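Local coordinates for uncharacterized protein (Vanderwaltozyma polyspora, PDB 5THE) that probably binds RNA as the C-terminal lobe of a budding yeast Argonaute, a member of the family that uses guide RNAs to select target RNAs for cleavage, at residues 265-270 against 337-342; 382-387 against 461-466; 80-85 against 124-129; 207-212 against 536-541. All coordinates share one frame; numbering follows the deposited sequence.

Overall arrangement
Contacts 1 and 2 both lie in the PIWI domain, their centres about 10 Å apart, and share a sheet through strands 339-344 and 383-389: the former pairs with 264-274 in contact 1 and, on its other edge, with 383-389, which carries one half of contact 2. The backbone N of Tyr341 and O of Thr384 are 2.7 Å apart at this seam. Contact 3 is remote, its centre about 41 Å from that of contact 1, in a separate parallel sheet. Contact 4 comes within about 7 Å of contact 3 (nearest atoms), and its chain loop encloses contacts 1 and 2. Between nearest atoms, the bound nucleic acid is about 7 Å from contact 4 and 9 Å from contact 3.

Contact 1 (265-270 against 337-342); sequences PILVLG and TKIMYF
Leu269 and Ile339 pack on one face of a parallel strand pair, the first and fourth strands of the RNase H-like fold in the PIWI domain. Four backbone hydrogen bonds zip the pair together in register, among them Met340 N to Leu267 O at 2.8 Å and nearly straight (174°). The tight part includes the Leu269 face. Leu269 CG sits beside its backbone N (chi1 -55°), which brings CD1 within 3.6 Å of Ile339 CG2. The same methyl reaches 4.0 Å from CD1 of the Tyr341 ring, and Met320 of helix 320-329 closes over Leu269 and Ile339. On the reverse face Val268 CG1 meets the edge of the Phe342 ring, 4.0 Å from CE2, while helix 465-475 covers Met340 and Phe342. Ile266 is packed as well, pressing CG2 against Met340 CB (3.9 Å) and resting CG1 on the aliphatic base of Lys338.

The fit loosens at Lys338 and Thr337, both partly exposed. Here the chains no longer bond directly at Thr337: a water donates to Pro265 O at 2.8 Å and accepts from Thr337 N at 2.9 Å.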
loop_
_atom_site.group_PDB
_atom_site.type_symbol
_atom_site.label_atom_id
_atom_site.label_comp_id
_atom_site.label_asym_id
_atom_site.label_seq_id
_atom_site.Cartn_x
_atom_site.Cartn_y
_atom_site.Cartn_z
ATOM N N PRO A 265 -4.826 10.049 16.799
ATOM C CA PRO A 265 -3.881 9.792 15.707
ATOM C C PRO A 265 -4.218 10.627 14.484
ATOM O O PRO A 265 -5.384 10.895 14.188
ATOM C CB PRO A 265 -4.057 8.298 15.430
ATOM C CG PRO A 265 -5.448 8.003 15.857
ATOM C CD PRO A 265 -5.658 8.868 17.089
ATOM N N ILE A 266 -3.169 11.079 13.799
ATOM C CA ILE A 266 -3.361 11.794 12.550
ATOM C C ILE A 266 -4.004 10.856 11.544
ATOM O O ILE A 266 -3.696 9.660 11.494
ATOM C CB ILE A 266 -2.015 12.335 12.043
ATOM C CG1 ILE A 266 -1.450 13.342 13.040
ATOM C CG2 ILE A 266 -2.144 12.969 10.648
ATOM C CD1 ILE A 266 0.018 13.669 12.793
ATOM N N LEU A 267 -4.941 11.384 10.765
ATOM C CA LEU A 267 -5.503 10.638 9.650
ATOM C C LEU A 267 -4.523 10.740 8.488
ATOM O O LEU A 267 -4.297 11.831 7.951
ATOM C CB LEU A 267 -6.872 11.192 9.275
ATOM C CG LEU A 267 -7.429 10.656 7.953
ATOM C CD1 LEU A 267 -7.652 9.161 8.067
ATOM C CD2 LEU A 267 -8.711 11.362 7.565
ATOM N N VAL A 268 -3.903 9.621 8.129
ATOM C CA VAL A 268 -2.910 9.589 7.061
ATOM C C VAL A 268 -3.596 9.045 5.822
ATOM O O VAL A 268 -4.179 7.955 5.862
ATOM C CB VAL A 268 -1.684 8.738 7.439
ATOM C CG1 VAL A 268 -0.704 8.685 6.278
ATOM C CG2 VAL A 268 -0.996 9.297 8.701
ATOM N N LEU A 269 -3.531 9.804 4.727
ATOM C CA LEU A 269 -4.187 9.466 3.475
ATOM C C LEU A 269 -3.159 9.243 2.377
ATOM O O LEU A 269 -2.117 9.903 2.341
ATOM C CB LEU A 269 -5.126 10.577 3.012
ATOM C CG LEU A 269 -6.214 11.080 3.958
ATOM C CD1 LEU A 269 -6.739 12.367 3.368
ATOM C CD2 LEU A 269 -7.316 10.030 4.069
ATOM N N GLY A 270 -3.487 8.350 1.462
ATOM C CA GLY A 270 -2.714 8.188 0.243
ATOM C C GLY A 270 -3.634 8.177 -0.960
ATOM O O GLY A 270 -4.689 7.547 -0.941
ATOM N N THR A 337 -8.134 15.194 14.184
ATOM C CA THR A 337 -7.865 16.611 14.327
ATOM C C THR A 337 -6.727 17.086 13.436
ATOM O O THR A 337 -6.479 18.294 13.381
ATOM C CB THR A 337 -7.572 16.956 15.797
ATOM O OG1 THR A 337 -6.428 16.220 16.251
ATOM C CG2 THR A 337 -8.783 16.604 16.674
ATOM N N LYS A 338 -6.049 16.175 12.735
ATOM C CA LYS A 338 -5.042 16.511 11.734
ATOM C C LYS A 338 -5.154 15.512 10.595
ATOM O O LYS A 338 -5.416 14.328 10.822
ATOM C CB LYS A 338 -3.602 16.464 12.289
ATOM C CG LYS A 338 -3.264 17.501 13.358
ATOM C CD LYS A 338 -1.787 17.385 13.735
ATOM C CE LYS A 338 -1.408 18.365 14.841
ATOM N NZ LYS A 338 -1.663 19.758 14.411
ATOM N N ILE A 339 -4.929 15.991 9.373
ATOM C CA ILE A 339 -4.967 15.151 8.180
ATOM C C ILE A 339 -3.643 15.297 7.439
ATOM O O ILE A 339 -3.156 16.414 7.229
ATOM C CB ILE A 339 -6.156 15.522 7.267
ATOM C CG1 ILE A 339 -7.476 15.353 8.026
ATOM C CG2 ILE A 339 -6.173 14.696 6.018
ATOM C CD1 ILE A 339 -8.697 15.758 7.200
ATOM N N MET A 340 -3.065 14.166 7.049
ATOM C CA MET A 340 -1.838 14.103 6.260
ATOM C C MET A 340 -2.172 13.437 4.934
ATOM O O MET A 340 -2.585 12.273 4.916
ATOM C CB MET A 340 -0.765 13.315 7.010
ATOM C CG MET A 340 0.565 13.209 6.309
ATOM S SD MET A 340 1.715 14.454 6.910
ATOM C CE MET A 340 1.584 14.187 8.682
ATOM N N TYR A 341 -1.988 14.167 3.829
ATOM C CA TYR A 341 -2.466 13.757 2.510
ATOM C C TYR A 341 -1.283 13.511 1.571
ATOM O O TYR A 341 -0.645 14.456 1.092
ATOM C CB TYR A 341 -3.408 14.824 1.958
ATOM C CG TYR A 341 -3.883 14.576 0.552
ATOM C CD1 TYR A 341 -4.488 13.376 0.206
ATOM C CD2 TYR A 341 -3.744 15.553 -0.431
ATOM C CE1 TYR A 341 -4.933 13.145 -1.097
ATOM C CE2 TYR A 341 -4.185 15.339 -1.728
ATOM C CZ TYR A 341 -4.787 14.137 -2.053
ATOM O OH TYR A 341 -5.238 13.918 -3.336
ATOM N N PHE A 342 -0.987 12.239 1.310
ATOM C CA PHE A 342 0.110 11.880 0.412
ATOM C C PHE A 342 -0.444 11.710 -0.989
ATOM O O PHE A 342 -1.339 10.892 -1.205
ATOM C CB PHE A 342 0.807 10.593 0.842
ATOM C CG PHE A 342 1.731 10.774 1.993
ATOM C CD1 PHE A 342 3.065 11.107 1.784
ATOM C CD2 PHE A 342 1.275 10.614 3.282
ATOM C CE1 PHE A 342 3.926 11.273 2.851
ATOM C CE2 PHE A 342 2.141 10.778 4.359
ATOM C CZ PHE A 342 3.465 11.113 4.133
HETATM O O HOH W 1 -5.741 13.609 14.569
#

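Contact 2 (382-387 against 461-466); sequences PVTCIA and NQSTSD
The connection leading from strand 452-459 into helix 465-475 of the PIWI domain folds back against the start of strand 383-389, the fifth strand of the RNase H-like sheet, and Asn461 makes most of the join with Pro382 and Thr384. Its CG stands beside its own backbone N (chi1 -75°), a setting that lays the amide across the strand with its nitrogen between two acceptors. The stronger bond runs from Asn461 ND2 to Thr384 OG1, 2.9 Å long and close to straight at 168°, with the hydroxyl oxygen practically in the amide plane. The other N-H goes to Pro382 O at 3.4 Å and is weak. Asn461 OD1 lies against the proline ring, 3.2 Å from Pro382 CG, the two side chains crossing at about a right angle; this oxygen also accepts from NZ of Lys338, the residue just before strand 339-344, so both ends of the amide are used and its rotation is fixed.

Thr384 OG1 is gripped from a second direction by Asp459 OD2, which probably takes its proton since OG1 already accepts from Asn461; the same acid binds the backbone N of Asn461 and of Ser463, and so positions both the loop and the threonine it meets. Ser463 approaches the strand more distantly, with its OG 3.9 Å from Thr384 OG1. Beyond it the chain turns into the helix at Thr464, the N-cap residue, whose OG1 bonds to Tyr467 N.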
loop_
_atom_site.group_PDB
_atom_site.type_symbol
_atom_site.label_atom_id
_atom_site.label_comp_id
_atom_site.label_asym_id
_atom_site.label_seq_id
_atom_site.Cartn_x
_atom_site.Cartn_y
_atom_site.Cartn_z
ATOM N N PRO A 382 -6.751 20.797 10.273
ATOM C CA PRO A 382 -5.623 21.243 9.434
ATOM C C PRO A 382 -5.045 20.113 8.586
ATOM O O PRO A 382 -4.901 18.973 9.035
ATOM C CB PRO A 382 -4.599 21.749 10.458
ATOM C CG PRO A 382 -4.948 21.023 11.758
ATOM C CD PRO A 382 -6.438 20.837 11.713
ATOM N N VAL A 383 -4.676 20.452 7.360
ATOM C CA VAL A 383 -4.218 19.483 6.376
ATOM C C VAL A 383 -2.750 19.742 6.045
ATOM O O VAL A 383 -2.319 20.893 5.914
ATOM C CB VAL A 383 -5.092 19.558 5.110
ATOM C CG1 VAL A 383 -4.580 18.607 4.039
ATOM C CG2 VAL A 383 -6.561 19.260 5.462
ATOM N N THR A 384 -1.979 18.668 5.912
ATOM C CA THR A 384 -0.661 18.736 5.292
ATOM C C THR A 384 -0.727 17.889 4.031
ATOM O O THR A 384 -1.218 16.755 4.074
ATOM C CB THR A 384 0.446 18.224 6.223
ATOM O OG1 THR A 384 0.537 19.054 7.389
ATOM C CG2 THR A 384 1.805 18.239 5.484
ATOM N N CYS A 385 -0.246 18.425 2.916
ATOM C CA CYS A 385 -0.178 17.668 1.671
ATOM C C CYS A 385 1.276 17.417 1.267
ATOM O O CYS A 385 2.093 18.346 1.220
ATOM C CB CYS A 385 -0.928 18.393 0.549
ATOM S SG CYS A 385 -0.694 17.622 -1.063
ATOM N N ILE A 386 1.593 16.162 0.955
ATOM C CA ILE A 386 2.917 15.801 0.468
ATOM C C ILE A 386 2.776 15.042 -0.840
ATOM O O ILE A 386 2.067 14.032 -0.910
ATOM C CB ILE A 386 3.707 14.958 1.485
ATOM C CG1 ILE A 386 3.903 15.754 2.775
ATOM C CG2 ILE A 386 5.061 14.543 0.873
ATOM C CD1 ILE A 386 4.695 15.006 3.835
ATOM N N ALA A 387 3.461 15.517 -1.871
ATOM C CA ALA A 387 3.467 14.839 -3.154
ATOM C C ALA A 387 4.744 14.021 -3.286
ATOM O O ALA A 387 5.819 14.450 -2.858
ATOM C CB ALA A 387 3.344 15.846 -4.302
ATOM N N ASN A 461 -0.002 22.515 9.455
ATOM C CA ASN A 461 0.345 21.844 10.697
ATOM C C ASN A 461 1.709 22.249 11.230
ATOM O O ASN A 461 2.228 21.571 12.115
ATOM C CB ASN A 461 0.270 20.325 10.522
ATOM C CG ASN A 461 -1.162 19.823 10.489
ATOM O OD1 ASN A 461 -1.908 20.024 11.441
ATOM N ND2 ASN A 461 -1.551 19.180 9.394
ATOM N N GLN A 462 2.292 23.348 10.731
ATOM C CA GLN A 462 3.537 23.895 11.289
ATOM C C GLN A 462 4.642 22.842 11.284
ATOM O O GLN A 462 5.342 22.633 12.283
ATOM C CB GLN A 462 3.337 24.440 12.709
ATOM C CG GLN A 462 2.427 25.643 12.827
ATOM C CD GLN A 462 0.953 25.265 12.905
ATOM O OE1 GLN A 462 0.564 24.351 13.648
ATOM N NE2 GLN A 462 0.124 25.965 12.131
ATOM N N SER A 463 4.783 22.164 10.152
ATOM C CA SER A 463 5.689 21.029 10.046
ATOM C C SER A 463 7.089 21.500 9.682
ATOM O O SER A 463 7.257 22.316 8.775
ATOM C CB SER A 463 5.190 20.044 8.995
ATOM O OG SER A 463 3.848 19.690 9.256
ATOM N N THR A 464 8.082 20.966 10.375
ATOM C CA THR A 464 9.477 21.205 10.038
ATOM C C THR A 464 9.979 20.117 9.096
ATOM O O THR A 464 9.395 19.037 8.992
ATOM C CB THR A 464 10.350 21.204 11.290
ATOM O OG1 THR A 464 10.310 19.894 11.870
ATOM C CG2 THR A 464 9.879 22.249 12.299
ATOM N N SER A 465 11.093 20.406 8.418
ATOM C CA SER A 465 11.698 19.389 7.565
ATOM C C SER A 465 11.990 18.110 8.343
ATOM O O SER A 465 11.737 17.010 7.847
ATOM C CB SER A 465 12.973 19.918 6.919
ATOM O OG SER A 465 12.666 20.866 5.916
ATOM N N ASP A 466 12.527 18.235 9.565
ATOM C CA ASP A 466 12.855 17.031 10.342
ATOM C C ASP A 466 11.617 16.202 10.646
ATOM O O ASP A 466 11.655 14.962 10.595
ATOM C CB ASP A 466 13.541 17.382 11.668
ATOM C CG ASP A 466 15.007 17.787 11.519
ATOM O OD1 ASP A 466 15.410 18.715 12.237
ATOM O OD2 ASP A 466 15.750 17.201 10.697
#

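Contact 3 (80-85 against 124-129); sequences RAIFIN and ILINQF
Asn85 reaches over to Asn127 across two paired strands, and its atoms can be taken in turn. CB lies 3.9 Å from Leu125 CD1 and also packs beside the backbone O of Ile126. CG is held anti to the backbone N (chi1 -177°), carrying the amide forward past the strand, and ND2 turns back toward Asn127. At the tip, ND2 donates to Asn127 OD1 over 2.9 Å, the acceptor staying close to the plane of the Asn85 amide although the two amide planes stand 75° apart. ND2 also bonds to Thr89 O, and OD1 accepts from Arg192, so the group is pinned on both sides.

The strands, 77-85 and 124-127, run parallel in an all-parallel sheet consistent with the Rossmann-like MID domain of Argonautes, with 185-191 on the other edge of 77-85. Backbone bonds such as Ile126 N to Phe83 O (2.9 Å) set the register. On the Asn85 face Phe83 and Leu125 lie side by side, CD1 to CD1 3.5 Å, and Trp220 meets the phenyl ring edge-to-face. The reverse face is apolar: Ile82 CG2 touches Ile126 CG1 at 3.9 Å, and Ile84 CG2 lies 4.0 Å from Phe129 CD1. Where the chains diverge, a water donates to Asn85 O and accepts from Gln128 N at 2.6 Å.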
loop_
_atom_site.group_PDB
_atom_site.type_symbol
_atom_site.label_atom_id
_atom_site.label_comp_id
_atom_site.label_asym_id
_atom_site.label_seq_id
_atom_site.Cartn_x
_atom_site.Cartn_y
_atom_site.Cartn_z
ATOM N N ARG A 80 -10.081 -22.438 1.832
ATOM C CA ARG A 80 -10.561 -23.279 0.739
ATOM C C ARG A 80 -9.740 -22.995 -0.511
ATOM O O ARG A 80 -9.736 -21.865 -1.012
ATOM C CB ARG A 80 -12.038 -23.030 0.440
ATOM C CG ARG A 80 -12.999 -23.537 1.493
ATOM C CD ARG A 80 -12.758 -24.998 1.839
ATOM N NE ARG A 80 -12.982 -25.911 0.718
ATOM C CZ ARG A 80 -14.182 -26.270 0.266
ATOM N NH1 ARG A 80 -15.282 -25.773 0.823
ATOM N NH2 ARG A 80 -14.281 -27.125 -0.747
ATOM N N ALA A 81 -9.062 -24.016 -1.015
ATOM C CA ALA A 81 -8.303 -23.881 -2.241
ATOM C C ALA A 81 -9.221 -24.108 -3.437
ATOM O O ALA A 81 -10.008 -25.059 -3.460
ATOM C CB ALA A 81 -7.140 -24.873 -2.257
ATOM N N ILE A 82 -9.130 -23.229 -4.421
ATOM C CA ILE A 82 -9.832 -23.385 -5.688
ATOM C C ILE A 82 -8.772 -23.346 -6.775
ATOM O O ILE A 82 -8.122 -22.314 -6.982
ATOM C CB ILE A 82 -10.892 -22.298 -5.903
ATOM C CG1 ILE A 82 -11.958 -22.372 -4.801
ATOM C CG2 ILE A 82 -11.515 -22.422 -7.310
ATOM C CD1 ILE A 82 -13.045 -21.299 -4.925
ATOM N N PHE A 83 -8.567 -24.476 -7.439
ATOM C CA PHE A 83 -7.567 -24.570 -8.493
ATOM C C PHE A 83 -8.184 -24.058 -9.788
ATOM O O PHE A 83 -9.120 -24.660 -10.325
ATOM C CB PHE A 83 -7.076 -26.009 -8.640
ATOM C CG PHE A 83 -5.850 -26.148 -9.498
ATOM C CD1 PHE A 83 -5.957 -26.272 -10.873
ATOM C CD2 PHE A 83 -4.592 -26.155 -8.930
ATOM C CE1 PHE A 83 -4.828 -26.392 -11.670
ATOM C CE2 PHE A 83 -3.458 -26.281 -9.721
ATOM C CZ PHE A 83 -3.581 -26.394 -11.092
ATOM N N ILE A 84 -7.673 -22.937 -10.283
ATOM C CA ILE A 84 -8.152 -22.353 -11.530
ATOM C C ILE A 84 -7.272 -22.929 -12.634
ATOM O O ILE A 84 -6.106 -22.557 -12.778
ATOM C CB ILE A 84 -8.108 -20.827 -11.494
ATOM C CG1 ILE A 84 -8.931 -20.307 -10.298
ATOM C CG2 ILE A 84 -8.626 -20.255 -12.825
ATOM C CD1 ILE A 84 -10.472 -20.573 -10.378
ATOM N N ASN A 85 -7.821 -23.877 -13.391
ATOM C CA ASN A 85 -7.048 -24.533 -14.439
ATOM C C ASN A 85 -7.138 -23.684 -15.706
ATOM O O ASN A 85 -7.953 -23.928 -16.599
ATOM C CB ASN A 85 -7.568 -25.944 -14.673
ATOM C CG ASN A 85 -6.753 -26.682 -15.708
ATOM O OD1 ASN A 85 -5.547 -26.492 -15.787
ATOM N ND2 ASN A 85 -7.404 -27.528 -16.505
ATOM N N ILE A 124 -10.950 -27.532 -4.820
ATOM C CA ILE A 124 -11.948 -27.580 -5.881
ATOM C C ILE A 124 -11.290 -27.195 -7.195
ATOM O O ILE A 124 -10.592 -26.176 -7.276
ATOM C CB ILE A 124 -13.130 -26.656 -5.570
ATOM C CG1 ILE A 124 -13.865 -27.174 -4.334
ATOM C CG2 ILE A 124 -14.030 -26.528 -6.789
ATOM C CD1 ILE A 124 -14.923 -26.242 -3.853
ATOM N N LEU A 125 -11.523 -28.002 -8.223
ATOM C CA LEU A 125 -10.969 -27.777 -9.547
ATOM C C LEU A 125 -12.001 -27.070 -10.414
ATOM O O LEU A 125 -13.148 -27.517 -10.514
ATOM C CB LEU A 125 -10.544 -29.102 -10.187
ATOM C CG LEU A 125 -10.050 -29.011 -11.636
ATOM C CD1 LEU A 125 -8.797 -28.167 -11.721
ATOM C CD2 LEU A 125 -9.775 -30.401 -12.223
ATOM N N ILE A 126 -11.597 -25.967 -11.032
ATOM C CA ILE A 126 -12.453 -25.224 -11.955
ATOM C C ILE A 126 -11.777 -25.175 -13.319
ATOM O O ILE A 126 -10.687 -24.600 -13.466
ATOM C CB ILE A 126 -12.758 -23.813 -11.434
ATOM C CG1 ILE A 126 -13.643 -23.913 -10.188
ATOM C CG2 ILE A 126 -13.390 -22.968 -12.531
ATOM C CD1 ILE A 126 -14.498 -22.712 -9.937
ATOM N N ASN A 127 -12.422 -25.765 -14.319
ATOM C CA ASN A 127 -11.934 -25.752 -15.688
ATOM C C ASN A 127 -12.634 -24.656 -16.473
ATOM O O ASN A 127 -13.714 -24.201 -16.099
ATOM C CB ASN A 127 -12.174 -27.105 -16.364
ATOM C CG ASN A 127 -11.352 -28.205 -15.754
ATOM O OD1 ASN A 127 -10.133 -28.096 -15.664
ATOM N ND2 ASN A 127 -12.012 -29.278 -15.324
ATOM N N GLN A 128 -11.997 -24.235 -17.572
ATOM C CA GLN A 128 -12.617 -23.342 -18.544
ATOM C C GLN A 128 -13.061 -22.035 -17.905
ATOM O O GLN A 128 -14.108 -21.487 -18.249
ATOM C CB GLN A 128 -13.798 -24.023 -19.238
ATOM C CG GLN A 128 -13.419 -25.331 -19.913
ATOM C CD GLN A 128 -14.555 -25.908 -20.735
ATOM O OE1 GLN A 128 -14.417 -26.127 -21.937
ATOM N NE2 GLN A 128 -15.680 -26.161 -20.089
ATOM N N PHE A 129 -12.270 -21.529 -16.963
ATOM C CA PHE A 129 -12.524 -20.208 -16.417
ATOM C C PHE A 129 -11.753 -19.175 -17.227
ATOM O O PHE A 129 -10.559 -19.346 -17.500
ATOM C CB PHE A 129 -12.137 -20.112 -14.940
ATOM C CG PHE A 129 -12.334 -18.737 -14.377
ATOM C CD1 PHE A 129 -11.332 -17.773 -14.492
ATOM C CD2 PHE A 129 -13.539 -18.389 -13.775
ATOM C CE1 PHE A 129 -11.522 -16.486 -14.008
ATOM C CE2 PHE A 129 -13.739 -17.104 -13.277
ATOM C CZ PHE A 129 -12.730 -16.151 -13.389
HETATM O O HOH W 2 -10.179 -22.652 -15.385
HETATM O O HOH W 3 -9.857 -25.427 -18.358
#

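Contact 4 (207-212 against 536-541); sequences TDLKFG and PQVNDN
With CG anti to its backbone N (chi1 -173°) and the amide turned by chi2 -56°, Asn539 slides its side chain under the last turn of helix 197-210, where it meets Lys210. ND2 donates to Lys210 O over 3.2 Å at 171°; that oxygen lies in the amide plane of Asn539, yet the donor stands above the carbonyl plane of Lys210. The backbone N of Asn539 takes the preceding carbonyl, Leu209 O, also at 3.2 Å but more bent. The other end of the amide turns back on its own chain: OD1 accepts from Asn541 N at 2.7 Å, in the carbonyl plane and on a lone pair, which makes an Asx turn. The donors to the helix come from the C-terminal tail of the lobe, and the carbonyls from the helix end, where Gly212 leaves with positive phi.

Hydrophobic contacts flank these bonds. Val538 CG2 rests 3.5 Å from Leu209 CA, and Leu209 extends over Pro536, its CD1 3.4 Å from Pro536 O and next to the ring carbon CD. Leu209 and Val538 pack against Tyr302 and against Phe505 of helix 490-515. Asp208 faces Arg501 in a salt bridge. On the solvent side, Asn541 ND2 makes a weak 3.4 Å bond to Phe211 O.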
loop_
_atom_site.group_PDB
_atom_site.type_symbol
_atom_site.label_atom_id
_atom_site.label_comp_id
_atom_site.label_asym_id
_atom_site.label_seq_id
_atom_site.Cartn_x
_atom_site.Cartn_y
_atom_site.Cartn_z
ATOM N N THR A 207 -14.745 -11.936 -7.373
ATOM C CA THR A 207 -14.637 -12.283 -5.964
ATOM C C THR A 207 -14.559 -11.046 -5.075
ATOM O O THR A 207 -15.217 -11.003 -4.029
ATOM C CB THR A 207 -13.436 -13.197 -5.756
ATOM O OG1 THR A 207 -13.461 -14.213 -6.769
ATOM C CG2 THR A 207 -13.510 -13.859 -4.388
ATOM N N ASP A 208 -13.764 -10.039 -5.461
ATOM C CA ASP A 208 -13.761 -8.783 -4.709
ATOM C C ASP A 208 -15.037 -8.000 -4.979
ATOM O O ASP A 208 -15.800 -7.673 -4.063
ATOM C CB ASP A 208 -12.568 -7.891 -5.080
ATOM C CG ASP A 208 -11.210 -8.484 -4.744
ATOM O OD1 ASP A 208 -11.104 -9.465 -3.963
ATOM O OD2 ASP A 208 -10.226 -7.920 -5.280
ATOM N N LEU A 209 -15.276 -7.673 -6.247
ATOM C CA LEU A 209 -16.251 -6.636 -6.551
ATOM C C LEU A 209 -17.684 -7.165 -6.476
ATOM O O LEU A 209 -18.548 -6.541 -5.853
ATOM C CB LEU A 209 -15.929 -6.029 -7.921
ATOM C CG LEU A 209 -16.825 -4.897 -8.418
ATOM C CD1 LEU A 209 -16.017 -3.991 -9.294
ATOM C CD2 LEU A 209 -18.024 -5.463 -9.185
ATOM N N LYS A 210 -17.958 -8.318 -7.093
ATOM C CA LYS A 210 -19.317 -8.852 -7.057
ATOM C C LYS A 210 -19.669 -9.408 -5.677
ATOM O O LYS A 210 -20.701 -9.043 -5.102
ATOM C CB LYS A 210 -19.499 -9.919 -8.142
ATOM C CG LYS A 210 -19.585 -9.350 -9.564
ATOM C CD LYS A 210 -20.397 -8.052 -9.568
ATOM C CE LYS A 210 -21.345 -7.946 -10.756
ATOM N NZ LYS A 210 -20.608 -7.929 -12.045
ATOM N N PHE A 211 -18.829 -10.285 -5.119
ATOM C CA PHE A 211 -19.199 -10.992 -3.891
ATOM C C PHE A 211 -18.571 -10.430 -2.626
ATOM O O PHE A 211 -19.090 -10.684 -1.531
ATOM C CB PHE A 211 -18.832 -12.476 -3.991
ATOM C CG PHE A 211 -19.741 -13.251 -4.877
ATOM C CD1 PHE A 211 -19.570 -13.223 -6.252
ATOM C CD2 PHE A 211 -20.788 -13.988 -4.341
ATOM C CE1 PHE A 211 -20.418 -13.925 -7.078
ATOM C CE2 PHE A 211 -21.643 -14.695 -5.159
ATOM C CZ PHE A 211 -21.458 -14.668 -6.532
ATOM N N GLY A 212 -17.480 -9.682 -2.732
ATOM C CA GLY A 212 -16.835 -9.216 -1.514
ATOM C C GLY A 212 -16.356 -10.359 -0.648
ATOM O O GLY A 212 -16.475 -10.293 0.581
ATOM N N PRO A 536 -17.889 -0.204 -11.362
ATOM C CA PRO A 536 -18.807 -0.346 -10.233
ATOM C C PRO A 536 -18.038 -0.336 -8.928
ATOM O O PRO A 536 -16.858 -0.703 -8.874
ATOM C CB PRO A 536 -19.468 -1.711 -10.470
ATOM C CG PRO A 536 -18.991 -2.175 -11.842
ATOM C CD PRO A 536 -17.707 -1.471 -12.087
ATOM N N GLN A 537 -18.724 0.108 -7.881
ATOM C CA GLN A 537 -18.155 0.098 -6.548
ATOM C C GLN A 537 -18.125 -1.314 -6.009
ATOM O O GLN A 537 -18.997 -2.139 -6.273
ATOM C CB GLN A 537 -18.951 0.985 -5.591
ATOM C CG GLN A 537 -18.698 2.465 -5.811
ATOM C CD GLN A 537 -17.231 2.790 -5.643
ATOM O OE1 GLN A 537 -16.634 2.434 -4.630
ATOM N NE2 GLN A 537 -16.630 3.441 -6.653
ATOM N N VAL A 538 -17.101 -1.576 -5.227
ATOM C CA VAL A 538 -16.917 -2.888 -4.663
ATOM C C VAL A 538 -18.015 -3.147 -3.638
ATOM O O VAL A 538 -18.577 -2.216 -3.040
ATOM C CB VAL A 538 -15.490 -2.927 -4.081
ATOM C CG1 VAL A 538 -15.489 -2.804 -2.612
ATOM C CG2 VAL A 538 -14.703 -4.098 -4.614
ATOM N N ASN A 539 -18.398 -4.416 -3.522
ATOM C CA ASN A 539 -19.320 -4.911 -2.510
ATOM C C ASN A 539 -19.050 -4.270 -1.153
ATOM O O ASN A 539 -17.900 -4.184 -0.716
ATOM C CB ASN A 539 -19.147 -6.440 -2.433
ATOM C CG ASN A 539 -20.164 -7.120 -1.540
ATOM O OD1 ASN A 539 -20.294 -6.797 -0.361
ATOM N ND2 ASN A 539 -20.887 -8.083 -2.104
ATOM N N ASP A 540 -20.117 -3.831 -0.475
ATOM C CA ASP A 540 -19.958 -3.195 0.835
ATOM C C ASP A 540 -19.208 -4.064 1.845
ATOM O O ASP A 540 -18.639 -3.521 2.802
ATOM C CB ASP A 540 -21.323 -2.819 1.417
ATOM C CG ASP A 540 -21.843 -1.494 0.889
ATOM O OD1 ASP A 540 -21.049 -0.730 0.297
ATOM O OD2 ASP A 540 -23.044 -1.210 1.077
ATOM N N ASN A 541 -19.208 -5.396 1.662
ATOM C CA ASN A 541 -18.481 -6.300 2.559
ATOM C C ASN A 541 -17.021 -5.890 2.711
ATOM O O ASN A 541 -16.434 -6.043 3.787
ATOM C CB ASN A 541 -18.518 -7.744 2.033
ATOM C CG ASN A 541 -19.849 -8.437 2.258
ATOM O OD1 ASN A 541 -20.619 -8.068 3.142
ATOM N ND2 ASN A 541 -20.113 -9.472 1.462
#